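Local structure of Ddb_g0293866 (Dictyostelium discoideum, 5LW6) at residues A[40-45]-A[248-253]; A[83-88]-A[122-127]; A[186-191]-A[241-246]. The protein probably binds ADP-ribose through this macrodomain, the C-terminal part of a longer protein thought to act as a sensor of DNA damage. All coordinates share one frame; numbering follows the deposited sequence.

Overall arrangement
All three contacts lie in a single macrodomain, built on a mixed six-stranded sheet with helices packed on it. Interactions 1 and 3 share helix 237-253, the last of the chain, with their centres about 12 Å apart; interaction 2 lies about 13 Å from the centre of interaction 1 and about 18 Å from that of interaction 3. Along the chain, interactions 2 and 3 follow one another, and both are nested inside the loop closed by interaction 1. Asp253 joins interactions 1 and 2 through His88 and Tyr84, while Glu83 reaches His246 between interactions 2 and 3. Helix 237-253 thus ties together the N-terminal segment, helix 70-87 and the start of edge strand 189-193.

Interaction 1. Residues A[40-45]-A[248-253]; sequences PKYRKK and LFNALD
The last turn of the C-terminal helix 237-253 is held here by the N-terminal segment of the macrodomain, residues 40-45, which crosses it without forming a helix or strand of its own. Two side chains one helical turn apart, Asn250 and Asp253, reach out and take backbone N-H groups two residues apart. Asn250 OD1 accepts from Lys41 N at 2.7 Å, an almost straight bond (166°) whose donor is tilted out of the carbonyl plane. The amide is gripped at its other end too, since Asn250 ND2 donates to Gly39 O. Arg43 N meets Asp253 OD2 at 2.9 Å, coming from above the carboxylate plane. That same oxygen also bonds His88, while Asp253 OD1 takes Tyr84 OH and a salt bridge from Arg54, so the buried carboxylate is well satisfied.

Between the two polar ties sits Tyr42. With CG beside its backbone N (chi1 -60°), the ring reaches in toward the helix, nearly perpendicular to the Asp253 carboxylate, with the planes 85° apart. Its CE1 lies 3.5 Å from Phe249 CB, and its OH arrives at the edge of the Phe249 ring, in plane, 3.6 Å from CD2. Pro40 CB covers one face of the tyrosine, 3.5 Å above the plane. Farther along, the extended Lys45 chain brings NZ to Asp253 O, a weak bond of 3.3 Å at the helix end. This is an extended N-terminal segment strapped to a C-terminal helix by side-chain-to-backbone bonds, closing the termini of the macrodomain against each other.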
loop_
_atom_site.group_PDB
_atom_site.type_symbol
_atom_site.label_atom_id
_atom_site.label_comp_id
_atom_site.label_asym_id
_atom_site.label_seq_id
_atom_site.Cartn_x
_atom_site.Cartn_y
_atom_site.Cartn_z
ATOM N N PRO A 40 -3.568 11.676 9.524
ATOM C CA PRO A 40 -4.555 11.652 8.429
ATOM C C PRO A 40 -4.971 13.016 7.991
ATOM O O PRO A 40 -5.160 13.907 8.833
ATOM C CB PRO A 40 -5.744 10.954 9.039
ATOM C CG PRO A 40 -5.592 11.087 10.521
ATOM C CD PRO A 40 -4.165 11.361 10.822
ATOM N N LYS A 41 -5.068 13.178 6.686
ATOM C CA LYS A 41 -5.525 14.424 6.027
ATOM C C LYS A 41 -6.615 14.046 5.012
ATOM O O LYS A 41 -6.493 14.268 3.813
ATOM C CB LYS A 41 -4.355 15.066 5.336
ATOM C CG LYS A 41 -3.197 15.426 6.236
ATOM C CD LYS A 41 -3.548 16.633 7.096
ATOM C CE LYS A 41 -2.402 17.113 8.005
ATOM N NZ LYS A 41 -3.077 17.851 9.149
ATOM N N TYR A 42 -7.646 13.458 5.531
ATOM C CA TYR A 42 -8.633 12.829 4.714
ATOM C C TYR A 42 -9.625 13.846 4.201
ATOM O O TYR A 42 -9.892 14.844 4.845
ATOM C CB TYR A 42 -9.325 11.704 5.463
ATOM C CG TYR A 42 -8.424 10.596 5.935
ATOM C CD1 TYR A 42 -7.184 10.354 5.321
ATOM C CD2 TYR A 42 -8.851 9.704 6.920
ATOM C CE1 TYR A 42 -6.374 9.315 5.724
ATOM C CE2 TYR A 42 -8.028 8.658 7.359
ATOM C CZ TYR A 42 -6.789 8.476 6.760
ATOM O OH TYR A 42 -5.999 7.445 7.184
ATOM N N ARG A 43 -10.220 13.595 3.038
ATOM C CA ARG A 43 -11.134 14.563 2.365
ATOM C C ARG A 43 -12.347 13.827 1.802
ATOM O O ARG A 43 -12.162 12.971 0.982
ATOM C CB ARG A 43 -10.402 15.245 1.192
ATOM C CG ARG A 43 -9.300 16.183 1.660
ATOM C CD ARG A 43 -8.840 17.138 0.558
ATOM N NE ARG A 43 -7.971 18.169 1.142
ATOM C CZ ARG A 43 -7.209 19.023 0.451
ATOM N NH1 ARG A 43 -7.162 18.984 -0.885
ATOM N NH2 ARG A 43 -6.456 19.922 1.107
ATOM N N LYS A 44 -13.517 14.177 2.294
ATOM C CA LYS A 44 -14.794 13.575 1.846
ATOM C C LYS A 44 -15.120 14.134 0.472
ATOM O O LYS A 44 -14.959 15.371 0.196
ATOM C CB LYS A 44 -15.983 13.875 2.768
ATOM C CG LYS A 44 -15.812 13.354 4.191
ATOM C CD LYS A 44 -17.160 13.348 4.959
ATOM C CE LYS A 44 -16.949 12.915 6.420
ATOM N NZ LYS A 44 -16.453 14.062 7.210
ATOM N N LYS A 45 -15.543 13.228 -0.381
ATOM C CA LYS A 45 -16.006 13.538 -1.750
ATOM C C LYS A 45 -17.225 12.729 -2.064
ATOM O O LYS A 45 -17.127 11.505 -2.292
ATOM C CB LYS A 45 -14.951 13.209 -2.798
ATOM C CG LYS A 45 -13.647 13.904 -2.597
ATOM C CD LYS A 45 -12.627 13.428 -3.640
ATOM C CE LYS A 45 -11.258 14.055 -3.359
ATOM N NZ LYS A 45 -10.306 13.817 -4.489
ATOM N N LEU A 248 -0.519 6.520 3.169
ATOM C CA LEU A 248 -1.117 5.812 2.055
ATOM C C LEU A 248 -2.520 6.320 1.772
ATOM O O LEU A 248 -2.904 6.560 0.637
ATOM C CB LEU A 248 -1.072 4.323 2.374
ATOM C CG LEU A 248 -1.745 3.411 1.367
ATOM C CD1 LEU A 248 -1.094 3.546 -0.008
ATOM C CD2 LEU A 248 -1.670 1.980 1.878
ATOM N N PHE A 249 -3.342 6.425 2.813
ATOM C CA PHE A 249 -4.706 6.832 2.623
ATOM C C PHE A 249 -4.794 8.306 2.333
ATOM O O PHE A 249 -5.664 8.736 1.581
ATOM C CB PHE A 249 -5.565 6.451 3.844
ATOM C CG PHE A 249 -5.718 4.969 4.033
ATOM C CD1 PHE A 249 -5.824 4.090 2.926
ATOM C CD2 PHE A 249 -5.716 4.437 5.251
ATOM C CE1 PHE A 249 -5.923 2.701 3.105
ATOM C CE2 PHE A 249 -5.837 3.048 5.443
ATOM C CZ PHE A 249 -5.948 2.201 4.383
ATOM N N ASN A 250 -3.830 9.087 2.786
ATOM C CA ASN A 250 -3.768 10.469 2.354
ATOM C C ASN A 250 -3.515 10.556 0.833
ATOM O O ASN A 250 -4.136 11.370 0.156
ATOM C CB ASN A 250 -2.650 11.228 3.061
ATOM C CG ASN A 250 -2.969 11.505 4.488
ATOM O OD1 ASN A 250 -4.092 11.342 4.930
ATOM N ND2 ASN A 250 -1.969 11.973 5.236
ATOM N N ALA A 251 -2.652 9.719 0.303
ATOM C CA ALA A 251 -2.413 9.668 -1.119
ATOM C C ALA A 251 -3.682 9.277 -1.854
ATOM O O ALA A 251 -4.003 9.803 -2.921
ATOM C CB ALA A 251 -1.310 8.731 -1.446
ATOM N N LEU A 252 -4.411 8.322 -1.319
ATOM C CA LEU A 252 -5.635 7.902 -1.954
ATOM C C LEU A 252 -6.600 9.053 -2.060
ATOM O O LEU A 252 -7.264 9.223 -3.100
ATOM C CB LEU A 252 -6.212 6.711 -1.176
ATOM C CG LEU A 252 -7.428 6.068 -1.765
ATOM C CD1 LEU A 252 -7.214 5.608 -3.191
ATOM C CD2 LEU A 252 -7.889 4.916 -0.821
ATOM N N ASP A 253 -6.713 9.874 -1.005
ATOM C CA ASP A 253 -7.670 11.000 -1.008
ATOM C C ASP A 253 -7.214 12.195 -1.874
ATOM O O ASP A 253 -8.007 13.021 -2.288
ATOM C CB ASP A 253 -7.983 11.444 0.409
ATOM C CG ASP A 253 -9.121 10.613 1.059
ATOM O OD1 ASP A 253 -9.718 9.706 0.354
ATOM O OD2 ASP A 253 -9.399 10.888 2.267
#

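Interaction 2. Residues A[83-88]-A[122-127]; sequences EYLHFH and DKRFEI
The end of helix 70-87 faces a type I beta turn, Asp122 to Phe125, that leads into strand 125-130; the backbones stay well apart, Leu85 and Asp122 being nearest at 7.5 Å between CA atoms. Arg124 spans the gap. Bent at chi3 (-62°), its chain turns the guanidinium to the helix end, where NH1 donates to His88 O at 2.8 Å and NH2 to Leu85 O at 2.9 Å, both carbonyls lying somewhat out of the guanidinium plane. NH1 also bonds Glu91 O.

Asp122 fixes the group along its edge. In this salt bridge Arg124 grips it side-on, NE to OD1 at 3.0 Å and NH2 to OD2 at 3.0 Å, both carboxylate oxygens staying close to the guanidinium plane. OD1 uses its anti lone pair for Arg124 N as well, making an Asx turn. Leu85 CD2 lies over one face of the guanidinium, 3.8 Å above its plane and over its centre, while CD1 packs on Asp122 CB at 3.7 Å and on Phe125 CB. Replacing Arg124 with a leucine would probably leave the carbonyls of Leu85 and His88 without these donors and the Asp122 carboxylate without its charged mate.

Around this joint, Leu85 and Phe125 rest on strand 95-101, helix 107-116 covers Phe125 through Phe113, and His88 turns to Asp253 on helix 237-253.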
loop_
_atom_site.group_PDB
_atom_site.type_symbol
_atom_site.label_atom_id
_atom_site.label_comp_id
_atom_site.label_asym_id
_atom_site.label_seq_id
_atom_site.Cartn_x
_atom_site.Cartn_y
_atom_site.Cartn_z
ATOM N N GLU A 83 -10.769 3.428 10.477
ATOM C CA GLU A 83 -10.759 4.837 10.653
ATOM C C GLU A 83 -11.050 5.566 9.326
ATOM O O GLU A 83 -11.914 6.470 9.266
ATOM C CB GLU A 83 -9.445 5.300 11.243
ATOM C CG GLU A 83 -9.284 6.790 11.504
ATOM C CD GLU A 83 -7.886 7.161 12.014
ATOM O OE1 GLU A 83 -6.894 6.751 11.341
ATOM O OE2 GLU A 83 -7.747 7.866 13.071
ATOM N N TYR A 84 -10.347 5.157 8.294
ATOM C CA TYR A 84 -10.523 5.744 6.967
ATOM C C TYR A 84 -11.932 5.458 6.447
ATOM O O TYR A 84 -12.655 6.394 6.011
ATOM C CB TYR A 84 -9.458 5.145 6.056
ATOM C CG TYR A 84 -9.563 5.653 4.593
ATOM C CD1 TYR A 84 -9.021 6.895 4.239
ATOM C CD2 TYR A 84 -10.212 4.935 3.625
ATOM C CE1 TYR A 84 -9.107 7.365 2.930
ATOM C CE2 TYR A 84 -10.325 5.403 2.309
ATOM C CZ TYR A 84 -9.807 6.618 1.973
ATOM O OH TYR A 84 -9.994 7.021 0.651
ATOM N N LEU A 85 -12.382 4.201 6.505
ATOM C CA LEU A 85 -13.719 3.853 5.924
ATOM C C LEU A 85 -14.885 4.529 6.674
ATOM O O LEU A 85 -15.871 4.930 6.079
ATOM C CB LEU A 85 -13.885 2.367 5.792
ATOM C CG LEU A 85 -12.964 1.673 4.770
ATOM C CD1 LEU A 85 -13.171 0.154 4.856
ATOM C CD2 LEU A 85 -13.263 2.148 3.372
ATOM N N HIS A 86 -14.790 4.622 7.983
ATOM C CA HIS A 86 -15.834 5.288 8.784
ATOM C C HIS A 86 -15.872 6.732 8.486
ATOM O O HIS A 86 -16.953 7.298 8.365
ATOM C CB HIS A 86 -15.564 5.084 10.282
ATOM C CG HIS A 86 -15.946 3.713 10.749
ATOM N ND1 HIS A 86 -15.364 3.092 11.839
ATOM C CD2 HIS A 86 -16.827 2.829 10.246
ATOM C CE1 HIS A 86 -15.899 1.893 12.001
ATOM N NE2 HIS A 86 -16.769 1.697 11.027
ATOM N N PHE A 87 -14.724 7.369 8.385
ATOM C CA PHE A 87 -14.660 8.759 8.037
ATOM C C PHE A 87 -15.374 8.989 6.695
ATOM O O PHE A 87 -16.042 10.049 6.495
ATOM C CB PHE A 87 -13.233 9.211 7.945
ATOM C CG PHE A 87 -13.039 10.637 7.624
ATOM C CD1 PHE A 87 -13.001 11.580 8.615
ATOM C CD2 PHE A 87 -12.852 11.057 6.275
ATOM C CE1 PHE A 87 -12.817 12.921 8.270
ATOM C CE2 PHE A 87 -12.653 12.398 5.956
ATOM C CZ PHE A 87 -12.606 13.316 6.967
ATOM N N HIS A 88 -15.168 8.062 5.762
ATOM C CA HIS A 88 -15.723 8.113 4.439
ATOM C C HIS A 88 -16.970 7.288 4.272
ATOM O O HIS A 88 -17.200 6.717 3.196
ATOM C CB HIS A 88 -14.663 7.605 3.464
ATOM C CG HIS A 88 -13.519 8.536 3.285
ATOM N ND1 HIS A 88 -13.652 9.778 2.739
ATOM C CD2 HIS A 88 -12.199 8.376 3.494
ATOM C CE1 HIS A 88 -12.463 10.356 2.604
ATOM N NE2 HIS A 88 -11.569 9.538 3.094
ATOM N N ASP A 122 -16.859 -3.634 6.497
ATOM C CA ASP A 122 -17.272 -2.770 5.403
ATOM C C ASP A 122 -17.209 -3.463 4.056
ATOM O O ASP A 122 -16.186 -4.015 3.707
ATOM C CB ASP A 122 -16.365 -1.526 5.411
ATOM C CG ASP A 122 -16.939 -0.382 4.649
ATOM O OD1 ASP A 122 -17.256 -0.554 3.441
ATOM O OD2 ASP A 122 -17.156 0.689 5.282
ATOM N N LYS A 123 -18.316 -3.468 3.295
ATOM C CA LYS A 123 -18.379 -4.076 1.939
ATOM C C LYS A 123 -17.300 -3.572 0.997
ATOM O O LYS A 123 -16.979 -4.241 0.062
ATOM C CB LYS A 123 -19.771 -3.858 1.261
ATOM C CG LYS A 123 -20.131 -2.385 1.049
ATOM C CD LYS A 123 -21.521 -2.042 0.421
ATOM C CE LYS A 123 -21.473 -0.544 0.081
ATOM N NZ LYS A 123 -22.757 0.109 -0.277
ATOM N N ARG A 124 -16.735 -2.394 1.277
ATOM C CA ARG A 124 -15.706 -1.794 0.433
ATOM C C ARG A 124 -14.314 -2.306 0.711
ATOM O O ARG A 124 -13.426 -1.948 -0.027
ATOM C CB ARG A 124 -15.680 -0.303 0.570
ATOM C CG ARG A 124 -16.944 0.416 0.077
ATOM C CD ARG A 124 -17.002 1.853 0.534
ATOM N NE ARG A 124 -17.048 2.032 1.976
ATOM C CZ ARG A 124 -16.897 3.220 2.579
ATOM N NH1 ARG A 124 -16.697 4.302 1.883
ATOM N NH2 ARG A 124 -16.950 3.322 3.899
ATOM N N PHE A 125 -14.152 -3.144 1.739
ATOM C CA PHE A 125 -12.833 -3.694 2.066
ATOM C C PHE A 125 -12.779 -5.170 1.860
ATOM O O PHE A 125 -13.688 -5.903 2.325
ATOM C CB PHE A 125 -12.515 -3.407 3.508
ATOM C CG PHE A 125 -11.250 -4.023 3.967
ATOM C CD1 PHE A 125 -10.056 -3.769 3.317
ATOM C CD2 PHE A 125 -11.259 -4.896 5.042
ATOM C CE1 PHE A 125 -8.890 -4.382 3.771
ATOM C CE2 PHE A 125 -10.116 -5.475 5.513
ATOM C CZ PHE A 125 -8.927 -5.230 4.845
ATOM N N GLU A 126 -11.799 -5.632 1.084
ATOM C CA GLU A 126 -11.591 -7.080 0.897
ATOM C C GLU A 126 -10.153 -7.450 1.123
ATOM O O GLU A 126 -9.241 -6.628 0.886
ATOM C CB GLU A 126 -11.876 -7.486 -0.547
ATOM C CG GLU A 126 -13.285 -7.192 -0.962
ATOM C CD GLU A 126 -13.603 -7.612 -2.404
ATOM O OE1 GLU A 126 -12.652 -7.945 -3.194
ATOM O OE2 GLU A 126 -14.844 -7.591 -2.724
ATOM N N ILE A 127 -9.955 -8.677 1.588
ATOM C CA ILE A 127 -8.592 -9.258 1.696
ATOM C C ILE A 127 -8.449 -10.270 0.638
ATOM O O ILE A 127 -9.308 -11.150 0.502
ATOM C CB ILE A 127 -8.377 -9.878 3.094
ATOM C CG1 ILE A 127 -8.295 -8.770 4.141
ATOM C CG2 ILE A 127 -7.143 -10.738 3.114
ATOM C CD1 ILE A 127 -8.132 -9.202 5.571
#

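Interaction 3. Residues A[186-191]-A[241-246]; sequences IGKVYP and LLETYH
The polar part of the contact is a salt bridge between Lys188, just ahead of strand 189-193, and Glu243 of helix 237-253. Lys188 NZ lies 2.8 Å from Glu243 OE2, meeting it on the anti side, about 22° out of the carboxylate plane. Both chains have to fold to achieve this: the lysine starts out away from the helix and returns through bends at chi2 (-64°) and chi4, whereas the glutamate, its CG anti to the backbone N, bends at chi2. The pair has further partners in the N-terminal segment. Glu243 takes the backbone N-H groups of Ile38 and Gly39 on OE2 and OE1, and Lys188 NZ also donates to Lys36 O.

Close backbone approach forms the second group. Gly187 and Thr244 bring their CA atoms to 4.3 Å, and Thr244 CA makes a C-H...O contact with Gly187 O at 3.6 Å. Thr244 OG1 comes within 3.4 Å of Gly187 CA, although its hydrogen bond is with Leu240 O one turn back in its own helix. The absence of a side chain suits this spot, since a CB on Gly187 would come close to Glu243 CG and crowd the carbonyl of Ile186. Gly187 O and Glu243 O, two acceptors, share Ser247 OG, whose one proton can serve both at most as a bifurcated bond.

Van der Waals contact is slight: Val189 CG1 lies 4.0 Å from the carbonyl oxygen Thr244 O, and the valine packs further along the helix on Leu248 and Ala251. The chemistry thus implies a tight glycine-to-helix approach just before edge strand 189-193, with a shared glutamate whose charge is probably balanced by Lys188 and tempered by two backbone N-H groups.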
loop_
_atom_site.group_PDB
_atom_site.type_symbol
_atom_site.label_atom_id
_atom_site.label_comp_id
_atom_site.label_asym_id
_atom_site.label_seq_id
_atom_site.Cartn_x
_atom_site.Cartn_y
_atom_site.Cartn_z
ATOM N N ILE A 186 11.020 6.783 5.857
ATOM C CA ILE A 186 10.161 5.785 6.497
ATOM C C ILE A 186 8.899 6.407 7.057
ATOM O O ILE A 186 8.915 7.460 7.709
ATOM C CB ILE A 186 10.916 4.973 7.606
ATOM C CG1 ILE A 186 12.067 4.143 6.979
ATOM C CG2 ILE A 186 9.990 3.988 8.280
ATOM C CD1 ILE A 186 13.339 4.147 7.825
ATOM N N GLY A 187 7.788 5.732 6.821
ATOM C CA GLY A 187 6.504 6.221 7.256
ATOM C C GLY A 187 5.758 7.016 6.167
ATOM O O GLY A 187 4.669 7.457 6.408
ATOM N N LYS A 188 6.363 7.240 4.997
ATOM C CA LYS A 188 5.774 7.986 3.938
ATOM C C LYS A 188 5.534 7.144 2.691
ATOM O O LYS A 188 6.121 6.080 2.558
ATOM C CB LYS A 188 6.627 9.213 3.570
ATOM C CG LYS A 188 6.722 10.213 4.718
ATOM C CD LYS A 188 5.401 10.878 5.149
ATOM C CE LYS A 188 5.516 11.914 6.307
ATOM N NZ LYS A 188 5.550 11.229 7.651
ATOM N N VAL A 189 4.635 7.601 1.840
ATOM C CA VAL A 189 4.436 6.992 0.513
ATOM C C VAL A 189 4.756 7.941 -0.629
ATOM O O VAL A 189 4.744 9.181 -0.457
ATOM C CB VAL A 189 3.028 6.372 0.380
ATOM C CG1 VAL A 189 2.694 5.527 1.630
ATOM C CG2 VAL A 189 1.991 7.432 0.154
ATOM N N TYR A 190 4.997 7.391 -1.815
ATOM C CA TYR A 190 5.510 8.085 -2.957
ATOM C C TYR A 190 4.719 7.653 -4.194
ATOM O O TYR A 190 5.055 6.616 -4.759
ATOM C CB TYR A 190 7.008 7.828 -3.090
ATOM C CG TYR A 190 7.710 8.394 -1.903
ATOM C CD1 TYR A 190 8.162 9.711 -1.851
ATOM C CD2 TYR A 190 7.901 7.635 -0.790
ATOM C CE1 TYR A 190 8.758 10.219 -0.704
ATOM C CE2 TYR A 190 8.409 8.173 0.370
ATOM C CZ TYR A 190 8.891 9.445 0.392
ATOM O OH TYR A 190 9.417 9.925 1.588
ATOM N N PRO A 191 3.691 8.411 -4.560
ATOM C CA PRO A 191 2.876 8.044 -5.739
ATOM C C PRO A 191 3.561 8.453 -7.034
ATOM O O PRO A 191 4.131 9.548 -7.115
ATOM C CB PRO A 191 1.573 8.765 -5.537
ATOM C CG PRO A 191 1.749 9.655 -4.335
ATOM C CD PRO A 191 3.038 9.400 -3.670
ATOM N N LEU A 241 4.493 2.579 11.627
ATOM C CA LEU A 241 3.638 1.748 10.729
ATOM C C LEU A 241 2.266 2.420 10.577
ATOM O O LEU A 241 1.679 2.474 9.493
ATOM C CB LEU A 241 3.515 0.352 11.256
ATOM C CG LEU A 241 2.679 -0.600 10.408
ATOM C CD1 LEU A 241 3.339 -0.795 9.069
ATOM C CD2 LEU A 241 2.553 -1.901 11.162
ATOM N N LEU A 242 1.698 2.928 11.662
ATOM C CA LEU A 242 0.466 3.665 11.551
ATOM C C LEU A 242 0.573 4.850 10.641
ATOM O O LEU A 242 -0.349 5.102 9.836
ATOM C CB LEU A 242 -0.072 4.088 12.940
ATOM C CG LEU A 242 -1.349 4.907 12.921
ATOM C CD1 LEU A 242 -2.513 4.084 12.494
ATOM C CD2 LEU A 242 -1.552 5.529 14.299
ATOM N N GLU A 243 1.655 5.612 10.775
ATOM C CA GLU A 243 1.850 6.762 9.924
ATOM C C GLU A 243 1.933 6.342 8.447
ATOM O O GLU A 243 1.493 7.078 7.583
ATOM C CB GLU A 243 3.134 7.481 10.320
ATOM C CG GLU A 243 3.500 8.689 9.480
ATOM C CD GLU A 243 2.559 9.877 9.428
ATOM O OE1 GLU A 243 1.553 10.002 10.177
ATOM O OE2 GLU A 243 2.900 10.794 8.596
ATOM N N THR A 244 2.522 5.185 8.175
ATOM C CA THR A 244 2.563 4.609 6.805
ATOM C C THR A 244 1.127 4.461 6.261
ATOM O O THR A 244 0.839 4.879 5.149
ATOM C CB THR A 244 3.365 3.330 6.717
ATOM O OG1 THR A 244 4.638 3.430 7.401
ATOM C CG2 THR A 244 3.607 2.984 5.318
ATOM N N TYR A 245 0.242 3.917 7.060
ATOM C CA TYR A 245 -1.135 3.779 6.614
ATOM C C TYR A 245 -1.783 5.133 6.389
ATOM O O TYR A 245 -2.441 5.387 5.400
ATOM C CB TYR A 245 -1.986 2.946 7.588
ATOM C CG TYR A 245 -1.817 1.462 7.396
ATOM C CD1 TYR A 245 -2.518 0.788 6.395
ATOM C CD2 TYR A 245 -0.968 0.724 8.152
ATOM C CE1 TYR A 245 -2.348 -0.569 6.209
ATOM C CE2 TYR A 245 -0.803 -0.643 7.970
ATOM C CZ TYR A 245 -1.479 -1.293 6.971
ATOM O OH TYR A 245 -1.291 -2.690 6.754
ATOM N N HIS A 246 -1.581 6.049 7.322
ATOM C CA HIS A 246 -2.105 7.420 7.136
ATOM C C HIS A 246 -1.619 8.058 5.855
ATOM O O HIS A 246 -2.378 8.617 5.130
ATOM C CB HIS A 246 -1.780 8.284 8.349
ATOM C CG HIS A 246 -2.609 7.965 9.551
ATOM N ND1 HIS A 246 -2.139 8.096 10.849
ATOM C CD2 HIS A 246 -3.894 7.560 9.659
ATOM C CE1 HIS A 246 -3.095 7.728 11.695
ATOM N NE2 HIS A 246 -4.185 7.440 10.998
#